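PDB 4CO9: kynurenine formamidase from Bacillus anthracis, which catalyses the zinc-dependent hydrolysis of N-formyl-L-kynurenine to L-kynurenine and formate, the second step of tryptophan degradation by the kynurenine pathway. Local coordinates for residues Ser151-Pro154 with Leu155-Glu159; Pro135-Glu139 with Lys140-Leu144. All coordinates share one frame; numbering follows the deposited sequence.

How the interactions relate
Both contacts are local, and they come in series: residues 135-144 of interaction 2 end before residues 151-159 of interaction 1 begin. Strand 144-147 of the mixed nine-stranded sheet joins them. Interaction 2 closes helix 133-140 and delivers the chain into that strand; interaction 1 lies in the loop that leaves it and leads to helix 161-168. Their centres are 21 Å apart, and their nearest atoms, about 9 Å apart, do not touch. Interaction 2 lies away from the annotated sites, whereas interaction 1, past the other end of the strand, brings Ser151 and Asp153 close to the zinc centre.

Interaction 1 of 2, residues Ser151-Pro154 with Leu155-Glu159; sequences SVDP and LDDKE
Pro154 and Asp157 close a type I beta turn, with Asp157 N donating to Pro154 O over 3.1 Å at a fairly straight 162°. The two side chains run side by side and point the same way, and Asp157 CB packs against Pro154 CD at 3.8 Å. At the turn's second corner position, Asp156 swings its carboxylate back, so that OD1 comes within 3.7 Å of Pro154 CB; its CG sits between the backbone N and the carbonyl carbon (chi1 62°), which folds the short chain back over the turn.

Beyond the proline ring the carboxylates of Asp153 and Asp157 come near each other, their planes 63° apart, and Asp153 OD1 lies 3.8 Å from Asp157 OD2. The proximity of like charges is probably tolerated because each group is held by donors of its own. Asp153 OD1 accepts from Ala162 N and OD2 from His163 ND1, while Asp157 OD2 takes the backbone N of Leu160. His163 is a ligand of the second zinc ion, which makes Asp153 a second-shell residue: its bond to ND1 probably helps fix the rotation of the imidazole and would be expected to polarise it. The CB of Leu155 leaves the proline, and its side chain lies close to the substrate-binding Trp22, with Leu155 CD2 4.4 Å from Ser151 CB.

Two smaller turns flank the beta turn. In an Asx turn, Glu159 N meets Asp157 OD1 from above the carboxylate plane; the aspartate's CG lies beside its carbonyl carbon, next to the backbone that leads on to Glu159. On the other flank is an ST turn, in which Asp153 N donates to Ser151 OG over 3.1 Å.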
ATOM      1  N   SER C 151     -10.733  15.495   2.886  1.00 11.98           N
ATOM      2  CA  SER C 151     -11.388  15.312   4.161  1.00 12.47           C
ATOM      3  C   SER C 151     -12.875  14.998   4.023  1.00 12.83           C
ATOM      4  O   SER C 151     -13.503  15.338   3.018  1.00 12.74           O
ATOM      5  CB  SER C 151     -11.210  16.553   5.020  1.00 12.71           C
ATOM      6  OG  SER C 151     -11.604  16.285   6.362  1.00 12.74           O
ATOM      7  N   VAL C 152     -13.408  14.333   5.041  1.00 12.97           N
ATOM      8  CA  VAL C 152     -14.863  14.147   5.181  1.00 13.48           C
ATOM      9  C   VAL C 152     -15.506  15.275   6.002  1.00 14.04           C
ATOM     10  O   VAL C 152     -16.730  15.368   6.057  1.00 14.74           O
ATOM     11  CB  VAL C 152     -15.224  12.783   5.806  1.00 13.07           C
ATOM     12  CG1 VAL C 152     -14.756  11.650   4.905  1.00 13.32           C
ATOM     13  CG2 VAL C 152     -14.655  12.642   7.213  1.00 13.32           C
ATOM     14  N   ASP C 153     -14.689  16.116   6.638  1.00 14.27           N
ATOM     15  CA  ASP C 153     -15.168  17.286   7.381  1.00 14.33           C
ATOM     16  C   ASP C 153     -14.676  18.564   6.719  1.00 14.71           C
ATOM     17  O   ASP C 153     -13.722  18.532   5.911  1.00 13.87           O
ATOM     18  CB  ASP C 153     -14.656  17.251   8.816  1.00 14.93           C
ATOM     19  CG  ASP C 153     -15.480  16.356   9.704  1.00 14.95           C
ATOM     20  OD1 ASP C 153     -16.684  16.635   9.874  1.00 15.51           O
ATOM     21  OD2 ASP C 153     -14.928  15.377  10.236  1.00 15.67           O
ATOM     22  N   PRO C 154     -15.305  19.708   7.052  1.00 15.38           N
ATOM     23  CA  PRO C 154     -14.824  20.955   6.465  1.00 16.35           C
ATOM     24  C   PRO C 154     -13.358  21.184   6.823  1.00 17.19           C
ATOM     25  O   PRO C 154     -12.914  20.798   7.908  1.00 16.40           O
ATOM     26  CB  PRO C 154     -15.723  22.025   7.102  1.00 16.22           C
ATOM     27  CG  PRO C 154     -16.959  21.291   7.507  1.00 16.33           C
ATOM     28  CD  PRO C 154     -16.474  19.928   7.915  1.00 16.14           C
ATOM     29  N   LEU C 155     -12.633  21.829   5.921  1.00 18.74           N
ATOM     30  CA  LEU C 155     -11.187  21.994   6.078  1.00 20.20           C
ATOM     31  C   LEU C 155     -10.792  22.781   7.333  1.00 22.40           C
ATOM     32  O   LEU C 155      -9.728  22.546   7.900  1.00 21.92           O
ATOM     33  CB  LEU C 155     -10.600  22.671   4.841  1.00 20.20           C
ATOM     34  CG  LEU C 155     -10.809  21.940   3.515  1.00 19.96           C
ATOM     35  CD1 LEU C 155     -10.233  22.773   2.379  1.00 20.31           C
ATOM     36  CD2 LEU C 155     -10.198  20.546   3.537  1.00 19.63           C
ATOM     37  N   ASP C 156     -11.643  23.704   7.764  1.00 24.91           N
ATOM     38  CA  ASP C 156     -11.354  24.549   8.939  1.00 28.31           C
ATOM     39  C   ASP C 156     -12.003  24.046  10.237  1.00 28.33           C
ATOM     40  O   ASP C 156     -11.881  24.690  11.286  1.00 27.84           O
ATOM     41  CB  ASP C 156     -11.792  25.998   8.657  1.00 31.18           C
ATOM     42  CG  ASP C 156     -13.302  26.131   8.397  1.00 34.50           C
ATOM     43  OD1 ASP C 156     -14.014  25.093   8.314  1.00 37.35           O
ATOM     44  OD2 ASP C 156     -13.775  27.284   8.269  1.00 38.89           O
ATOM     45  N   ASP C 157     -12.684  22.903  10.173  1.00 27.54           N
ATOM     46  CA  ASP C 157     -13.448  22.395  11.315  1.00 27.72           C
ATOM     47  C   ASP C 157     -12.551  21.701  12.332  1.00 28.22           C
ATOM     48  O   ASP C 157     -11.796  20.799  11.979  1.00 29.98           O
ATOM     49  CB  ASP C 157     -14.528  21.422  10.824  1.00 27.88           C
ATOM     50  CG  ASP C 157     -15.355  20.845  11.947  1.00 28.68           C
ATOM     51  OD1 ASP C 157     -15.681  21.577  12.885  1.00 30.73           O
ATOM     52  OD2 ASP C 157     -15.680  19.643  11.902  1.00 32.15           O
ATOM     53  N   LYS C 158     -12.669  22.089  13.596  1.00 27.75           N
ATOM     54  CA  LYS C 158     -11.895  21.471  14.671  1.00 28.34           C
ATOM     55  C   LYS C 158     -12.648  20.371  15.407  1.00 27.01           C
ATOM     56  O   LYS C 158     -12.035  19.619  16.158  1.00 26.29           O
ATOM     57  CB  LYS C 158     -11.440  22.519  15.686  1.00 29.61           C
ATOM     58  CG  LYS C 158     -10.629  23.656  15.096  1.00 32.26           C
ATOM     59  CD  LYS C 158      -9.389  23.155  14.373  1.00 33.76           C
ATOM     60  CE  LYS C 158      -8.448  24.297  14.021  1.00 35.05           C
ATOM     61  N   GLU C 159     -13.956  20.267  15.202  1.00 25.16           N
ATOM     62  CA  GLU C 159     -14.745  19.239  15.881  1.00 26.43           C
ATOM     63  C   GLU C 159     -14.706  17.883  15.147  1.00 23.41           C
ATOM     64  O   GLU C 159     -14.704  16.819  15.780  1.00 22.51           O
ATOM     65  CB  GLU C 159     -16.186  19.732  16.070  1.00 30.14           C
ATOM     66  CG  GLU C 159     -16.321  21.053  16.838  1.00 33.42           C
ATOM     67  CD  GLU C 159     -15.456  21.111  18.096  1.00 37.62           C
ATOM     68  OE1 GLU C 159     -15.590  20.215  18.965  1.00 41.42           O
ATOM     69  OE2 GLU C 159     -14.626  22.044  18.214  1.00 41.44           O
TER

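Interaction 2 of 2, residues Pro135-Glu139 with Lys140-Leu144; sequences PFLSE and KGIRL
The ring of Phe136 is met obliquely by the end of Lys140, one helical turn on, with Lys140 CE 3.4 Å from Phe136 CZ. The ring also packs against Lys95 and Leu98 of helix 95-98. With Phe136 CG beside the carbonyl carbon (chi1 179°), the end of the ring nears the lysine although CB does not point at it, while the lysine chain, bent at chi2 and again at chi4, brings CE up to the ring at a slant. Its NZ goes on to a salt bridge with Glu104. The carboxylate of Glu139, the other flat group, crosses the lysine obliquely; in the one of its two conformers described here, Glu139 OE1 and Lys140 NZ stay 4.3 Å apart, beyond a salt bridge. A water donates to Phe136 O at 2.7 Å and, tentatively, to this copy of Glu139 OE1; its bond from Lys140 NZ is weak.

Behind these groups the helix ends in a Schellman motif. Gly141 is the first residue to leave helical geometry, and its positive phi of 97° is one that glycine adopts readily. Gly141 N donates to Ser138 O at 2.9 Å and Ile142 N to Leu137 O at 3.1 Å. Leu137 O also receives a weak, bent bond from Lys140 N. Such 6→1 closure belongs with an apolar contact across the motif, supplied here by Leu137 CD2 against Ile142 CD1 at 3.5 Å.

Leu137 carries this apolar patch inward, onto Leu98 of helix 95-98, Leu109 of strand 108-112 and Ile171. Past Ile142 and Arg143 the chain enters strand 144-147, where Leu144 pairs through its backbone with Leu109.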
ATOM      1  N   PRO C 135     -25.209   6.969  10.823  1.00 24.36           N
ATOM      2  CA  PRO C 135     -26.227   5.950  11.139  1.00 24.16           C
ATOM      3  C   PRO C 135     -26.914   5.397   9.892  1.00 24.22           C
ATOM      4  O   PRO C 135     -27.192   4.203   9.820  1.00 24.34           O
ATOM      5  CB  PRO C 135     -27.249   6.702  12.008  1.00 24.41           C
ATOM      6  CG  PRO C 135     -26.603   7.992  12.388  1.00 24.72           C
ATOM      7  CD  PRO C 135     -25.562   8.295  11.354  1.00 24.60           C
ATOM      8  N   PHE C 136     -27.193   6.266   8.927  1.00 25.08           N
ATOM      9  CA  PHE C 136     -27.814   5.871   7.662  1.00 26.77           C
ATOM     10  C   PHE C 136     -27.004   4.799   6.936  1.00 26.83           C
ATOM     11  O   PHE C 136     -27.531   3.753   6.577  1.00 25.60           O
ATOM     12  CB  PHE C 136     -27.963   7.091   6.750  1.00 28.53           C
ATOM     13  CG  PHE C 136     -28.563   6.777   5.414  1.00 31.56           C
ATOM     14  CD1 PHE C 136     -29.908   6.466   5.309  1.00 32.78           C
ATOM     15  CD2 PHE C 136     -27.785   6.791   4.254  1.00 33.66           C
ATOM     16  CE1 PHE C 136     -30.477   6.178   4.076  1.00 33.13           C
ATOM     17  CE2 PHE C 136     -28.351   6.504   3.019  1.00 34.33           C
ATOM     18  CZ  PHE C 136     -29.701   6.202   2.934  1.00 33.78           C
ATOM     19  N   LEU C 137     -25.725   5.075   6.713  1.00 26.18           N
ATOM     20  CA  LEU C 137     -24.849   4.136   6.009  1.00 26.29           C
ATOM     21  C   LEU C 137     -24.619   2.854   6.802  1.00 24.59           C
ATOM     22  O   LEU C 137     -24.634   1.758   6.246  1.00 25.79           O
ATOM     23  CB  LEU C 137     -23.497   4.795   5.702  1.00 27.19           C
ATOM     24  CG  LEU C 137     -23.535   5.953   4.707  1.00 28.39           C
ATOM     25  CD1 LEU C 137     -22.147   6.551   4.557  1.00 29.40           C
ATOM     26  CD2 LEU C 137     -24.079   5.518   3.361  1.00 30.18           C
ATOM     27  N   SER C 138     -24.396   3.004   8.092  1.00 23.15           N
ATOM     28  CA  SER C 138     -24.148   1.873   8.970  1.00 24.50           C
ATOM     29  C   SER C 138     -25.317   0.906   9.007  1.00 24.63           C
ATOM     30  O   SER C 138     -25.132  -0.315   8.978  1.00 23.21           O
ATOM     31  CB  SER C 138     -23.855   2.377  10.382  1.00 24.20           C
ATOM     32  OG  SER C 138     -23.661   1.310  11.293  1.00 26.13           O
ATOM     33  N   GLU C 139     -26.521   1.457   9.046  1.00 25.38           N
ATOM     34  CA  GLU C 139     -27.732   0.642   8.994  1.00 25.71           C
ATOM     35  C   GLU C 139     -27.769  -0.229   7.724  1.00 26.06           C
ATOM     36  O   GLU C 139     -28.274  -1.345   7.746  1.00 24.93           O
ATOM     37  CB  GLU C 139     -28.971   1.544   8.963  0.50 26.31           C
ATOM     38  CG  GLU C 139     -30.291   0.873   9.366  0.50 26.65           C
ATOM     39  CD  GLU C 139     -30.945   0.172   8.188  0.50 27.09           C
ATOM     40  OE1 GLU C 139     -30.825   0.686   7.055  0.50 27.16           O
ATOM     41  OE2 GLU C 139     -31.577  -0.886   8.392  0.50 27.15           O
ATOM     42  N   LYS C 140     -27.250   0.294   6.617  1.00 26.27           N
ATOM     43  CA  LYS C 140     -27.203  -0.465   5.358  1.00 26.53           C
ATOM     44  C   LYS C 140     -26.116  -1.515   5.315  1.00 24.68           C
ATOM     45  O   LYS C 140     -26.118  -2.347   4.414  1.00 26.08           O
ATOM     46  CB  LYS C 140     -27.035   0.475   4.166  1.00 28.47           C
ATOM     47  CG  LYS C 140     -28.150   1.482   4.072  1.00 29.77           C
ATOM     48  CD  LYS C 140     -28.437   1.879   2.647  1.00 31.17           C
ATOM     49  CE  LYS C 140     -29.583   2.869   2.612  1.00 31.94           C
ATOM     50  NZ  LYS C 140     -30.856   2.270   3.095  1.00 32.84           N
ATOM     51  N   GLY C 141     -25.183  -1.472   6.265  1.00 22.68           N
ATOM     52  CA  GLY C 141     -24.062  -2.416   6.293  1.00 21.90           C
ATOM     53  C   GLY C 141     -22.784  -1.866   5.659  1.00 20.32           C
ATOM     54  O   GLY C 141     -21.842  -2.604   5.412  1.00 20.68           O
ATOM     55  N   ILE C 142     -22.740  -0.570   5.389  1.00 19.18           N
ATOM     56  CA  ILE C 142     -21.573   0.029   4.755  1.00 18.57           C
ATOM     57  C   ILE C 142     -20.457   0.182   5.784  1.00 17.51           C
ATOM     58  O   ILE C 142     -20.672   0.739   6.849  1.00 17.13           O
ATOM     59  CB  ILE C 142     -21.942   1.362   4.078  1.00 18.67           C
ATOM     60  CG1 ILE C 142     -22.783   1.050   2.835  1.00 19.47           C
ATOM     61  CG2 ILE C 142     -20.698   2.161   3.710  1.00 18.79           C
ATOM     62  CD1 ILE C 142     -23.515   2.218   2.249  1.00 19.54           C
ATOM     63  N   ARG C 143     -19.272  -0.324   5.438  1.00 16.62           N
ATOM     64  CA  ARG C 143     -18.124  -0.362   6.338  1.00 16.27           C
ATOM     65  C   ARG C 143     -17.008   0.608   5.956  1.00 14.57           C
ATOM     66  O   ARG C 143     -16.089   0.828   6.741  1.00 14.80           O
ATOM     67  CB  ARG C 143     -17.540  -1.767   6.379  0.50 16.99           C
ATOM     68  CG  ARG C 143     -18.517  -2.865   6.753  0.50 17.68           C
ATOM     69  CD  ARG C 143     -17.863  -4.218   6.539  0.50 18.31           C
ATOM     70  NE  ARG C 143     -16.990  -4.568   7.663  0.50 18.56           N
ATOM     71  CZ  ARG C 143     -16.028  -5.484   7.626  0.50 19.31           C
ATOM     72  NH1 ARG C 143     -15.788  -6.153   6.511  0.50 19.43           N
ATOM     73  NH2 ARG C 143     -15.297  -5.728   8.709  0.50 19.45           N
ATOM     74  N   LEU C 144     -17.073   1.165   4.759  1.00 13.18           N
ATOM     75  CA  LEU C 144     -16.050   2.089   4.295  1.00 12.35           C
ATOM     76  C   LEU C 144     -16.671   3.136   3.396  1.00 11.75           C
ATOM     77  O   LEU C 144     -17.463   2.826   2.510  1.00 11.56           O
ATOM     78  CB  LEU C 144     -14.956   1.331   3.538  0.50 11.92           C
ATOM     79  CG  LEU C 144     -13.906   2.168   2.801  0.50 11.66           C
ATOM     80  CD1 LEU C 144     -12.837   2.767   3.696  0.50 11.37           C
ATOM     81  CD2 LEU C 144     -13.238   1.353   1.712  0.50 11.47           C
TER
HETATM   82  O   HOH W   1     -30.108   3.081   6.380  1.00 23.32           O